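Local atomic coordinates of endonuclease PI-MtuI (Mycobacterium tuberculosis, PDB entry 2IMZ), a protein that probably carries out protein splicing as the splicing domain of the RecA intein, excising itself and joining the flanking protein segments. Residues Leu67-Thr70 against Pro71-Val75. The protein carries 1 engineered substitution. Numbering follows the deposited sequence.
Sequences LWAT and PDHKV. Engineered in segment 67-70: Leu-67 (natural residue Val).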
ATOM      1  N   LEU A  67      10.213 -13.870  -6.687  1.00 12.88           N
ATOM      2  CA  LEU A  67       9.064 -13.121  -6.210  1.00 11.53           C
ATOM      3  C   LEU A  67       7.920 -13.243  -7.214  1.00 11.78           C
ATOM      4  O   LEU A  67       8.053 -12.833  -8.366  1.00 12.42           O
ATOM      5  CB  LEU A  67       9.438 -11.650  -6.038  1.00 12.02           C
ATOM      6  CG  LEU A  67       8.317 -10.706  -5.592  1.00 11.90           C
ATOM      7  CD1 LEU A  67       7.863 -11.061  -4.178  1.00 13.34           C
ATOM      8  CD2 LEU A  67       8.810  -9.280  -5.649  1.00 11.88           C
ATOM      9  N   TRP A  68       6.810 -13.830  -6.778  1.00 11.62           N
ATOM     10  CA  TRP A  68       5.627 -13.966  -7.624  1.00 12.60           C
ATOM     11  C   TRP A  68       4.621 -12.939  -7.115  1.00 12.95           C
ATOM     12  O   TRP A  68       4.149 -13.030  -5.981  1.00 12.83           O
ATOM     13  CB  TRP A  68       5.021 -15.368  -7.514  1.00 14.41           C
ATOM     14  CG  TRP A  68       5.823 -16.439  -8.202  1.00 15.84           C
ATOM     15  CD1 TRP A  68       6.672 -17.333  -7.619  1.00 15.39           C
ATOM     16  CD2 TRP A  68       5.833 -16.729  -9.601  1.00 15.35           C
ATOM     17  NE1 TRP A  68       7.210 -18.169  -8.573  1.00 17.04           N
ATOM     18  CE2 TRP A  68       6.710 -17.819  -9.799  1.00 15.30           C
ATOM     19  CE3 TRP A  68       5.184 -16.174 -10.712  1.00 16.51           C
ATOM     20  CZ2 TRP A  68       6.954 -18.366 -11.065  1.00 17.62           C
ATOM     21  CZ3 TRP A  68       5.427 -16.718 -11.971  1.00 17.29           C
ATOM     22  CH2 TRP A  68       6.305 -17.803 -12.134  1.00 17.21           C
ATOM     23  N   ALA A  69       4.301 -11.955  -7.945  1.00 12.29           N
ATOM     24  CA  ALA A  69       3.371 -10.912  -7.537  1.00 11.62           C
ATOM     25  C   ALA A  69       2.548 -10.429  -8.717  1.00 13.38           C
ATOM     26  O   ALA A  69       2.898 -10.677  -9.870  1.00 13.06           O
ATOM     27  CB  ALA A  69       4.148  -9.743  -6.938  1.00 13.00           C
ATOM     28  N   THR A  70       1.447  -9.748  -8.425  1.00 14.62           N
ATOM     29  CA  THR A  70       0.609  -9.204  -9.479  1.00 14.90           C
ATOM     30  C   THR A  70       1.453  -8.140 -10.163  1.00 16.13           C
ATOM     31  O   THR A  70       2.283  -7.492  -9.525  1.00 14.78           O
ATOM     32  CB  THR A  70      -0.663  -8.561  -8.904  1.00 16.00           C
ATOM     33  OG1 THR A  70      -0.302  -7.583  -7.921  1.00 15.90           O
ATOM     34  CG2 THR A  70      -1.552  -9.623  -8.267  1.00 15.61           C
ATOM     35  N   PRO A  71       1.268  -7.950 -11.476  1.00 17.51           N
ATOM     36  CA  PRO A  71       2.064  -6.938 -12.178  1.00 18.34           C
ATOM     37  C   PRO A  71       1.975  -5.520 -11.613  1.00 18.16           C
ATOM     38  O   PRO A  71       2.870  -4.703 -11.837  1.00 18.95           O
ATOM     39  CB  PRO A  71       1.558  -7.035 -13.622  1.00 19.74           C
ATOM     40  CG  PRO A  71       0.177  -7.608 -13.480  1.00 21.25           C
ATOM     41  CD  PRO A  71       0.343  -8.633 -12.394  1.00 19.29           C
ATOM     42  N   ASP A  72       0.914  -5.226 -10.866  1.00 16.60           N
ATOM     43  CA  ASP A  72       0.753  -3.890 -10.305  1.00 18.36           C
ATOM     44  C   ASP A  72       1.311  -3.753  -8.893  1.00 17.11           C
ATOM     45  O   ASP A  72       1.201  -2.692  -8.281  1.00 18.28           O
ATOM     46  CB  ASP A  72      -0.724  -3.482 -10.323  1.00 20.28           C
ATOM     47  CG  ASP A  72      -1.563  -4.275  -9.345  1.00 24.43           C
ATOM     48  OD1 ASP A  72      -1.304  -5.483  -9.176  1.00 24.56           O
ATOM     49  OD2 ASP A  72      -2.495  -3.691  -8.758  1.00 29.77           O
ATOM     50  N   HIS A  73       1.914  -4.815  -8.367  1.00 15.00           N
ATOM     51  CA  HIS A  73       2.470  -4.731  -7.024  1.00 14.76           C
ATOM     52  C   HIS A  73       3.735  -3.876  -7.062  1.00 14.24           C
ATOM     53  O   HIS A  73       4.599  -4.078  -7.915  1.00 15.06           O
ATOM     54  CB  HIS A  73       2.813  -6.116  -6.483  1.00 14.52           C
ATOM     55  CG  HIS A  73       2.935  -6.153  -4.993  1.00 15.20           C
ATOM     56  ND1 HIS A  73       1.892  -6.526  -4.174  1.00 14.04           N
ATOM     57  CD2 HIS A  73       3.951  -5.795  -4.170  1.00 13.25           C
ATOM     58  CE1 HIS A  73       2.257  -6.395  -2.910  1.00 14.49           C
ATOM     59  NE2 HIS A  73       3.502  -5.952  -2.881  1.00 13.48           N
ATOM     60  N   LYS A  74       3.841  -2.924  -6.140  1.00 13.06           N
ATOM     61  CA  LYS A  74       5.004  -2.040  -6.096  1.00 14.37           C
ATOM     62  C   LYS A  74       6.221  -2.662  -5.424  1.00 13.05           C
ATOM     63  O   LYS A  74       6.122  -3.256  -4.349  1.00 11.96           O
ATOM     64  CB  LYS A  74       4.659  -0.727  -5.387  1.00 15.61           C
ATOM     65  CG  LYS A  74       3.790   0.220  -6.199  1.00 23.02           C
ATOM     66  CD  LYS A  74       2.340  -0.202  -6.188  1.00 27.57           C
ATOM     67  CE  LYS A  74       1.473   0.867  -6.825  1.00 31.03           C
ATOM     68  NZ  LYS A  74       1.720   2.197  -6.214  1.00 32.34           N
ATOM     69  N   VAL A  75       7.368  -2.504  -6.080  1.00 13.13           N
ATOM     70  CA  VAL A  75       8.646  -3.027  -5.610  1.00 12.93           C
ATOM     71  C   VAL A  75       9.598  -1.851  -5.416  1.00 14.95           C
ATOM     72  O   VAL A  75       9.610  -0.919  -6.218  1.00 15.00           O
ATOM     73  CB  VAL A  75       9.241  -4.007  -6.649  1.00 13.82           C
ATOM     74  CG1 VAL A  75      10.611  -4.503  -6.197  1.00 14.54           C
ATOM     75  CG2 VAL A  75       8.289  -5.176  -6.856  1.00 14.07           C
TER
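Leu-67, an engineered residue in place of the natural Val, reaches Val-75 with one branch: its CD2 lies 4.3 Å from Val-75 CG2, a loose apolar touch between the strands. Two residues on, Ala-69 CB sits 3.9 Å from His-73 CB, beside the root of the imidazole. Thr-70 opens a type I beta turn that runs to His-73. Thr-70 O accepts the bond from His-73 N at 2.9 Å, nearly straight (167°), with the donor well above the carbonyl plane. Thr-70 OG1, set between backbone N and carbonyl carbon (chi1 55°), donates to Asp-72 OD1 at 2.6 Å, meeting that oxygen almost head-on. OG1 also lies near the plane of the His-73 ring, at its edge, and both OG1 and His-73 ND1 hydrogen-bond the N of the oxidised Cys-1, so the turn grips what in the precursor would be the scissile peptide nitrogen. This Thr-x-x-His arrangement is the block B motif of inteins, whose His is thought to assist the N-to-S acyl shift at the N-terminal splice junction. Strand 66-69 pairs antiparallel with strand 54-61, the turn leads into strand 74-77, which pairs with 80-83, and Val-166 of strand 164-166 packs on Leu-67 and His-73.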